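Local coordinates for protein oxidase/hydroxylase (Streptomyces hygroscopicus subsp. hygroscopicus, PDB 4XCB) that binds nickel, 2-oxoglutarate and hygromycin B and is probably a 2-oxoglutarate-dependent oxygenase of antibiotic biosynthesis, at residues Y103-N108 with L207-R212; S37-L42 with R53-L58. All coordinates share one frame; numbering follows the deposited sequence.

Contact 1. Residues Y103-N108 with L207-R212; sequences YLHGGN and LMHGTR. With NI (nickel (II) ion), chain E; HY0 (hygromycin b variant), chain G; AKG (2-oxoglutaric acid), chain F.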
loop_
_atom_site.group_PDB
_atom_site.type_symbol
_atom_site.label_atom_id
_atom_site.label_comp_id
_atom_site.label_asym_id
_atom_site.label_seq_id
_atom_site.Cartn_x
_atom_site.Cartn_y
_atom_site.Cartn_z
ATOM N N TYR A 103 4.485 -6.537 29.257
ATOM C CA TYR A 103 5.260 -7.092 28.155
ATOM C C TYR A 103 4.746 -6.567 26.820
ATOM O O TYR A 103 3.611 -6.094 26.736
ATOM C CB TYR A 103 5.207 -8.619 28.185
ATOM C CG TYR A 103 5.818 -9.230 29.426
ATOM C CD1 TYR A 103 6.974 -8.704 29.977
ATOM C CD2 TYR A 103 5.231 -10.322 30.052
ATOM C CE1 TYR A 103 7.541 -9.258 31.105
ATOM C CE2 TYR A 103 5.793 -10.880 31.183
ATOM C CZ TYR A 103 6.947 -10.339 31.702
ATOM O OH TYR A 103 7.517 -10.878 32.830
ATOM N N LEU A 104 5.583 -6.653 25.787
ATOM C CA LEU A 104 5.247 -6.109 24.478
ATOM C C LEU A 104 3.970 -6.701 23.895
ATOM O O LEU A 104 3.666 -7.891 24.052
ATOM C CB LEU A 104 6.393 -6.329 23.486
ATOM C CG LEU A 104 7.663 -5.566 23.839
ATOM C CD1 LEU A 104 8.704 -5.716 22.707
ATOM C CD2 LEU A 104 7.352 -4.097 24.141
ATOM N N HIS A 105 3.227 -5.839 23.215
ATOM C CA HIS A 105 2.010 -6.250 22.510
ATOM C C HIS A 105 1.811 -5.321 21.338
ATOM O O HIS A 105 2.436 -4.271 21.267
ATOM C CB HIS A 105 0.782 -6.234 23.434
ATOM C CG HIS A 105 0.647 -4.986 24.258
ATOM N ND1 HIS A 105 1.346 -4.783 25.433
ATOM C CD2 HIS A 105 -0.121 -3.883 24.088
ATOM C CE1 HIS A 105 1.013 -3.611 25.945
ATOM N NE2 HIS A 105 0.131 -3.042 25.146
ATOM N N GLY A 106 0.920 -5.688 20.418
ATOM C CA GLY A 106 0.778 -4.930 19.189
ATOM C C GLY A 106 1.833 -5.356 18.188
ATOM O O GLY A 106 2.478 -6.380 18.365
ATOM N N GLY A 107 2.022 -4.555 17.149
ATOM C CA GLY A 107 2.909 -4.909 16.049
ATOM C C GLY A 107 2.105 -5.190 14.784
ATOM O O GLY A 107 1.174 -5.992 14.786
ATOM N N ASN A 108 2.495 -4.548 13.692
ATOM C CA ASN A 108 1.740 -4.589 12.444
ATOM C C ASN A 108 1.640 -5.968 11.784
ATOM O O ASN A 108 0.629 -6.274 11.128
ATOM C CB ASN A 108 2.350 -3.598 11.455
ATOM C CG ASN A 108 1.444 -3.308 10.264
ATOM O OD1 ASN A 108 0.241 -3.038 10.413
ATOM N ND2 ASN A 108 2.020 -3.366 9.067
ATOM N N LEU A 207 1.360 -0.107 16.852
ATOM C CA LEU A 207 2.727 -0.033 17.377
ATOM C C LEU A 207 2.963 -1.156 18.374
ATOM O O LEU A 207 2.118 -1.436 19.194
ATOM C CB LEU A 207 2.957 1.324 18.033
ATOM C CG LEU A 207 4.384 1.604 18.475
ATOM C CD1 LEU A 207 5.263 1.779 17.240
ATOM C CD2 LEU A 207 4.374 2.866 19.294
ATOM N N MET A 208 4.122 -1.812 18.307
ATOM C CA MET A 208 4.458 -2.811 19.301
ATOM C C MET A 208 5.068 -2.100 20.482
ATOM O O MET A 208 6.083 -1.432 20.327
ATOM C CB MET A 208 5.444 -3.846 18.761
ATOM C CG MET A 208 5.790 -4.900 19.804
ATOM S SD MET A 208 6.949 -6.136 19.188
ATOM C CE MET A 208 5.926 -6.944 17.959
ATOM N N HIS A 209 4.426 -2.229 21.637
ATOM C CA HIS A 209 4.770 -1.405 22.782
ATOM C C HIS A 209 4.490 -2.127 24.095
ATOM O O HIS A 209 3.855 -3.182 24.130
ATOM C CB HIS A 209 3.978 -0.099 22.730
ATOM C CG HIS A 209 2.511 -0.305 22.887
ATOM N ND1 HIS A 209 1.706 -0.750 21.859
ATOM C CD2 HIS A 209 1.714 -0.187 23.973
ATOM C CE1 HIS A 209 0.464 -0.869 22.304
ATOM N NE2 HIS A 209 0.447 -0.537 23.581
ATOM N N GLY A 210 4.967 -1.543 25.185
ATOM C CA GLY A 210 4.731 -2.090 26.507
ATOM C C GLY A 210 5.360 -1.134 27.487
ATOM O O GLY A 210 5.494 0.049 27.195
ATOM N N THR A 211 5.749 -1.628 28.655
ATOM C CA THR A 211 6.539 -0.788 29.554
ATOM C C THR A 211 7.650 -1.574 30.205
ATOM O O THR A 211 7.589 -2.796 30.305
ATOM C CB THR A 211 5.702 -0.159 30.681
ATOM O OG1 THR A 211 5.590 -1.086 31.770
ATOM C CG2 THR A 211 4.315 0.232 30.184
ATOM N N ARG A 212 8.652 -0.847 30.668
ATOM C CA ARG A 212 9.715 -1.440 31.459
ATOM C C ARG A 212 9.180 -1.905 32.797
ATOM O O ARG A 212 8.082 -1.540 33.223
ATOM C CB ARG A 212 10.842 -0.446 31.686
ATOM C CG ARG A 212 11.383 0.161 30.426
ATOM C CD ARG A 212 12.142 -0.850 29.598
ATOM N NE ARG A 212 12.998 -0.179 28.632
ATOM C CZ ARG A 212 13.824 -0.810 27.807
ATOM N NH1 ARG A 212 13.893 -2.134 27.835
ATOM N NH2 ARG A 212 14.574 -0.124 26.958
HETATM NI NI NI E . -0.915 -1.185 25.034
HETATM C C1 HY0 G . -4.177 -10.924 24.844
HETATM C C2 HY0 G . -3.872 -12.403 24.924
HETATM C C3 HY0 G . -4.662 -13.029 26.064
HETATM C C4 HY0 G . -4.311 -12.350 27.388
HETATM C C5 HY0 G . -4.500 -10.833 27.307
HETATM C C6 HY0 G . -3.801 -10.227 26.130
HETATM N N7 HY0 G . -4.244 -13.002 23.700
HETATM O O8 HY0 G . -3.399 -10.382 23.802
HETATM N N9 HY0 G . -5.153 -12.877 28.407
HETATM C C10 HY0 G . -4.613 -14.163 28.839
HETATM O O11 HY0 G . -3.960 -10.263 28.480
HETATM C C12 HY0 G . -3.617 -6.566 25.452
HETATM C C13 HY0 G . -3.134 -7.933 25.857
HETATM O O14 HY0 G . -2.368 -7.937 27.037
HETATM C C15 HY0 G . -1.235 -7.127 26.890
HETATM C C16 HY0 G . -1.705 -5.707 26.949
HETATM C C17 HY0 G . -2.662 -5.481 25.709
HETATM O O18 HY0 G . -4.221 -8.835 26.039
HETATM C C19 HY0 G . -0.270 -7.420 28.036
HETATM O O20 HY0 G . 0.296 -8.716 27.824
HETATM O O21 HY0 G . -2.393 -5.468 28.119
HETATM O O22 HY0 G . -3.362 -4.327 25.916
HETATM C C23 HY0 G . -4.755 -4.669 25.781
HETATM C C24 HY0 G . -5.555 -3.830 26.719
HETATM C C25 HY0 G . -7.034 -3.920 26.375
HETATM C C26 HY0 G . -7.276 -3.606 24.913
HETATM C C27 HY0 G . -6.464 -4.549 24.092
HETATM O O28 HY0 G . -5.110 -4.389 24.448
HETATM O O29 HY0 G . -4.891 -6.126 26.071
HETATM O O30 HY0 G . -5.414 -4.278 28.071
HETATM O O31 HY0 G . -7.746 -3.051 27.227
HETATM O O32 HY0 G . -6.925 -2.257 24.595
HETATM C C33 HY0 G . -6.611 -4.234 22.592
HETATM C C34 HY0 G . -6.237 -5.448 21.781
HETATM O O35 HY0 G . -7.247 -6.434 21.825
HETATM N N36 HY0 G . -5.708 -3.197 22.258
HETATM C C1 AKG F . -1.950 -0.632 27.515
HETATM O O1 AKG F . -2.264 -1.359 26.521
HETATM O O2 AKG F . -2.747 -0.492 28.492
HETATM C C2 AKG F . -0.623 0.077 27.530
HETATM O O5 AKG F . 0.058 0.011 26.523
HETATM C C3 AKG F . -0.160 0.800 28.784
HETATM C C4 AKG F . 0.887 1.857 28.524
HETATM C C5 AKG F . 1.488 2.322 29.842
HETATM O O3 AKG F . 2.286 3.301 29.858
HETATM O O4 AKG F . 1.181 1.725 30.909
HETATM O O HOH W 1 -2.074 0.762 24.719
HETATM O O HOH W 2 -2.396 -1.865 23.850
#
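His105 turns the edge of its imidazole toward the face of His209, an edge-to-face pair with planes at 66°. The residues form an antiparallel hydrogen-bonded pair: His105 N to His209 O and His209 N to His105 O, both 2.9 Å. The two NE2 atoms converge on nickel, each at 2.1 Å. AKG O1 and O5, from one chelating molecule, and two waters bring the donor atoms to six. Each histidine CG lies between backbone N and carbonyl carbon (chi1 47° and 66°), raising the ring toward the metal. This is the two-histidine part of the metal site in the double-stranded beta-helix of a PhyH-family protein; Glu205, an iron ligand in another structure of it, does not bind the nickel. His105 ND1 donates to Tyr103 O in the ring plane at 2.9 Å, and His209 ND1 to Leu207 O at 2.8 Å, which fixes the ring rotations. HY0 C16 lies 3.4 Å above the centre of the His105 ring. Met208 crosses Leu104 at about a right angle, SD to CD1 4.0 Å, and its CE lies 3.5 Å from Gly106 O. With an alanine in place of Met208, Leu104 CD1 would probably lose its sulfur neighbour and a gap open at Gly106 O.

Contact 2. Residues S37-L42 with R53-L58; sequences SELERL and RRYPDL. With HY0 (hygromycin b variant), chain G.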
loop_
_atom_site.group_PDB
_atom_site.type_symbol
_atom_site.label_atom_id
_atom_site.label_comp_id
_atom_site.label_asym_id
_atom_site.label_seq_id
_atom_site.Cartn_x
_atom_site.Cartn_y
_atom_site.Cartn_z
ATOM N N SER A 37 -8.135 11.878 42.624
ATOM C CA SER A 37 -9.120 11.784 43.698
ATOM C C SER A 37 -10.248 10.837 43.344
ATOM O O SER A 37 -10.649 10.006 44.158
ATOM C CB SER A 37 -9.707 13.156 44.026
ATOM O OG SER A 37 -10.898 13.016 44.799
ATOM N N GLU A 38 -10.765 10.972 42.126
ATOM C CA GLU A 38 -11.868 10.135 41.679
ATOM C C GLU A 38 -11.462 8.656 41.641
ATOM O O GLU A 38 -12.191 7.804 42.141
ATOM C CB GLU A 38 -12.371 10.594 40.311
ATOM C CG GLU A 38 -13.629 9.864 39.843
ATOM C CD GLU A 38 -14.923 10.415 40.442
ATOM O OE1 GLU A 38 -14.882 11.087 41.489
ATOM O OE2 GLU A 38 -15.995 10.173 39.854
ATOM N N LEU A 39 -10.286 8.349 41.090
ATOM C CA LEU A 39 -9.846 6.956 41.032
ATOM C C LEU A 39 -9.748 6.339 42.421
ATOM O O LEU A 39 -10.097 5.179 42.620
ATOM C CB LEU A 39 -8.506 6.840 40.319
ATOM C CG LEU A 39 -8.517 7.065 38.808
ATOM C CD1 LEU A 39 -7.090 7.153 38.329
ATOM C CD2 LEU A 39 -9.245 5.951 38.073
ATOM N N GLU A 40 -9.287 7.123 43.389
ATOM C CA GLU A 40 -9.174 6.625 44.758
ATOM C C GLU A 40 -10.525 6.206 45.325
ATOM O O GLU A 40 -10.592 5.350 46.205
ATOM C CB GLU A 40 -8.530 7.680 45.655
ATOM C CG GLU A 40 -7.104 8.020 45.256
ATOM C CD GLU A 40 -6.407 8.921 46.259
ATOM O OE1 GLU A 40 -6.922 9.069 47.389
ATOM O OE2 GLU A 40 -5.340 9.481 45.918
ATOM N N ARG A 41 -11.595 6.808 44.809
ATOM C CA ARG A 41 -12.950 6.490 45.237
ATOM C C ARG A 41 -13.644 5.443 44.359
ATOM O O ARG A 41 -14.854 5.244 44.465
ATOM C CB ARG A 41 -13.793 7.768 45.268
ATOM C CG ARG A 41 -13.530 8.657 46.472
ATOM C CD ARG A 41 -14.378 9.922 46.432
ATOM N NE ARG A 41 -13.768 10.977 45.630
ATOM C CZ ARG A 41 -14.177 11.312 44.412
ATOM N NH1 ARG A 41 -15.194 10.673 43.852
ATOM N NH2 ARG A 41 -13.570 12.285 43.753
ATOM N N LEU A 42 -12.891 4.781 43.486
ATOM C CA LEU A 42 -13.471 3.755 42.627
ATOM C C LEU A 42 -12.834 2.402 42.892
ATOM O O LEU A 42 -11.721 2.321 43.407
ATOM C CB LEU A 42 -13.306 4.123 41.153
ATOM C CG LEU A 42 -14.019 5.384 40.666
ATOM C CD1 LEU A 42 -13.512 5.743 39.269
ATOM C CD2 LEU A 42 -15.515 5.196 40.662
ATOM N N ARG A 53 -3.371 -3.097 39.361
ATOM C CA ARG A 53 -4.818 -3.051 39.546
ATOM C C ARG A 53 -5.439 -2.332 38.365
ATOM O O ARG A 53 -4.888 -1.335 37.894
ATOM C CB ARG A 53 -5.199 -2.332 40.839
ATOM C CG ARG A 53 -4.665 -2.979 42.096
ATOM C CD ARG A 53 -5.266 -4.362 42.296
ATOM N NE ARG A 53 -6.705 -4.331 42.537
ATOM C CZ ARG A 53 -7.421 -5.419 42.811
ATOM N NH1 ARG A 53 -6.814 -6.598 42.889
ATOM N NH2 ARG A 53 -8.730 -5.335 43.010
ATOM N N ARG A 54 -6.585 -2.816 37.901
ATOM C CA ARG A 54 -7.255 -2.218 36.748
ATOM C C ARG A 54 -8.630 -1.650 37.123
ATOM O O ARG A 54 -9.417 -2.301 37.809
ATOM C CB ARG A 54 -7.394 -3.247 35.624
ATOM C CG ARG A 54 -7.921 -2.696 34.302
ATOM C CD ARG A 54 -7.793 -3.748 33.212
ATOM N NE ARG A 54 -8.590 -3.426 32.033
ATOM C CZ ARG A 54 -8.095 -3.339 30.805
ATOM N NH1 ARG A 54 -6.810 -3.562 30.594
ATOM N NH2 ARG A 54 -8.891 -3.046 29.788
ATOM N N TYR A 55 -8.899 -0.423 36.683
ATOM C CA TYR A 55 -10.241 0.155 36.784
ATOM C C TYR A 55 -10.943 -0.174 35.472
ATOM O O TYR A 55 -10.630 0.413 34.447
ATOM C CB TYR A 55 -10.189 1.672 37.009
ATOM C CG TYR A 55 -9.431 2.117 38.248
ATOM C CD1 TYR A 55 -10.111 2.433 39.421
ATOM C CD2 TYR A 55 -8.045 2.244 38.236
ATOM C CE1 TYR A 55 -9.431 2.847 40.555
ATOM C CE2 TYR A 55 -7.352 2.653 39.371
ATOM C CZ TYR A 55 -8.055 2.956 40.525
ATOM O OH TYR A 55 -7.374 3.364 41.656
ATOM N N PRO A 56 -11.873 -1.133 35.492
ATOM C CA PRO A 56 -12.254 -1.735 34.210
ATOM C C PRO A 56 -13.072 -0.880 33.237
ATOM O O PRO A 56 -12.913 -1.050 32.022
ATOM C CB PRO A 56 -13.069 -2.960 34.637
ATOM C CG PRO A 56 -13.581 -2.629 35.966
ATOM C CD PRO A 56 -12.521 -1.804 36.632
ATOM N N ASP A 57 -13.938 -0.005 33.732
ATOM C CA ASP A 57 -14.810 0.748 32.826
ATOM C C ASP A 57 -15.073 2.119 33.415
ATOM O O ASP A 57 -16.097 2.350 34.049
ATOM C CB ASP A 57 -16.126 -0.012 32.580
ATOM C CG ASP A 57 -16.969 0.600 31.469
ATOM O OD1 ASP A 57 -16.706 1.753 31.070
ATOM O OD2 ASP A 57 -17.919 -0.074 31.003
ATOM N N LEU A 58 -14.132 3.032 33.220
ATOM C CA LEU A 58 -14.219 4.325 33.880
ATOM C C LEU A 58 -15.406 5.185 33.433
ATOM O O LEU A 58 -16.004 5.850 34.270
ATOM C CB LEU A 58 -12.907 5.095 33.691
ATOM C CG LEU A 58 -11.760 4.573 34.554
ATOM C CD1 LEU A 58 -10.493 5.328 34.228
ATOM C CD2 LEU A 58 -12.072 4.711 36.016
HETATM C C1 HY0 G . -4.177 -10.924 24.844
HETATM C C2 HY0 G . -3.872 -12.403 24.924
HETATM C C3 HY0 G . -4.662 -13.029 26.064
HETATM C C4 HY0 G . -4.311 -12.350 27.388
HETATM C C5 HY0 G . -4.500 -10.833 27.307
HETATM C C6 HY0 G . -3.801 -10.227 26.130
HETATM N N7 HY0 G . -4.244 -13.002 23.700
HETATM O O8 HY0 G . -3.399 -10.382 23.802
HETATM N N9 HY0 G . -5.153 -12.877 28.407
HETATM C C10 HY0 G . -4.613 -14.163 28.839
HETATM O O11 HY0 G . -3.960 -10.263 28.480
HETATM C C12 HY0 G . -3.617 -6.566 25.452
HETATM C C13 HY0 G . -3.134 -7.933 25.857
HETATM O O14 HY0 G . -2.368 -7.937 27.037
HETATM C C15 HY0 G . -1.235 -7.127 26.890
HETATM C C16 HY0 G . -1.705 -5.707 26.949
HETATM C C17 HY0 G . -2.662 -5.481 25.709
HETATM O O18 HY0 G . -4.221 -8.835 26.039
HETATM C C19 HY0 G . -0.270 -7.420 28.036
HETATM O O20 HY0 G . 0.296 -8.716 27.824
HETATM O O21 HY0 G . -2.393 -5.468 28.119
HETATM O O22 HY0 G . -3.362 -4.327 25.916
HETATM C C23 HY0 G . -4.755 -4.669 25.781
HETATM C C24 HY0 G . -5.555 -3.830 26.719
HETATM C C25 HY0 G . -7.034 -3.920 26.375
HETATM C C26 HY0 G . -7.276 -3.606 24.913
HETATM C C27 HY0 G . -6.464 -4.549 24.092
HETATM O O28 HY0 G . -5.110 -4.389 24.448
HETATM O O29 HY0 G . -4.891 -6.126 26.071
HETATM O O30 HY0 G . -5.414 -4.278 28.071
HETATM O O31 HY0 G . -7.746 -3.051 27.227
HETATM O O32 HY0 G . -6.925 -2.257 24.595
HETATM C C33 HY0 G . -6.611 -4.234 22.592
HETATM C C34 HY0 G . -6.237 -5.448 21.781
HETATM O O35 HY0 G . -7.247 -6.434 21.825
HETATM N N36 HY0 G . -5.708 -3.197 22.258
HETATM O O HOH W 3 -8.766 2.637 43.941
#
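Leu39 sets its CD2 methyl over the centre of one face of the Tyr55 ring. The methyl stands 3.7 Å from the ring centroid and only 5° off the ring normal, a CH-pi contact. Leu42 meets the same ring elsewhere: its CB packs 4.0 Å from Tyr55 CD1, and its carbonyl O lies at the ring edge, near the plane. Leu58 CD2 touches Leu39 CD2 and Leu42 CD1, each at 3.7 Å; its side chain meets Leu39 at about a right angle and Leu42 obliquely. In Tyr55 CG is anti to the carbonyl carbon (chi1 -58°), which carries the ring across to the end of helix 29-40. A water there joins Tyr55 OH, 2.8 Å away, to Leu42 O, to which it donates. The hydroxyl is also hydrogen-bonded to Arg95. Phe65 of helix 63-69 touches both Leu39 and Leu58. Arg54 reaches the bound hygromycin B instead. Its chain is extended from CG to NE, and NH2 gives HY0 O31 a nearly straight bond of 2.8 Å (173°). NH1 bonds to HY0 O30 at 3.0 Å. Leu39 of helix 29-40 and Leu42 just past its end thus pack on Tyr55 of edge strand 52-55 and on Leu58 at the start of helix 58-61. The strand belongs to the larger sheet of the double-stranded beta-helix fold and supplies an arginine to the hygromycin B pocket.

Overall arrangement
Both contacts are largely buried, but contact 1 lies nearer the middle of the chain: its centre is about 8 Å from the chain centre, against about 18 Å for contact 2. The centres of the two contacts are about 24 Å apart and they do not touch. They share no strand. Contact 1 joins two strands of the smaller sheet, while contact 2 sets a helix end against an edge strand of the larger one. The chemistry follows: backbone pairing and metal coordination in the first, apolar side chains on an aromatic ring with a bridging water in the second. Hygromycin B links them, one sugar carbon resting over the His105 ring, and hydrogen-bonded by Arg54.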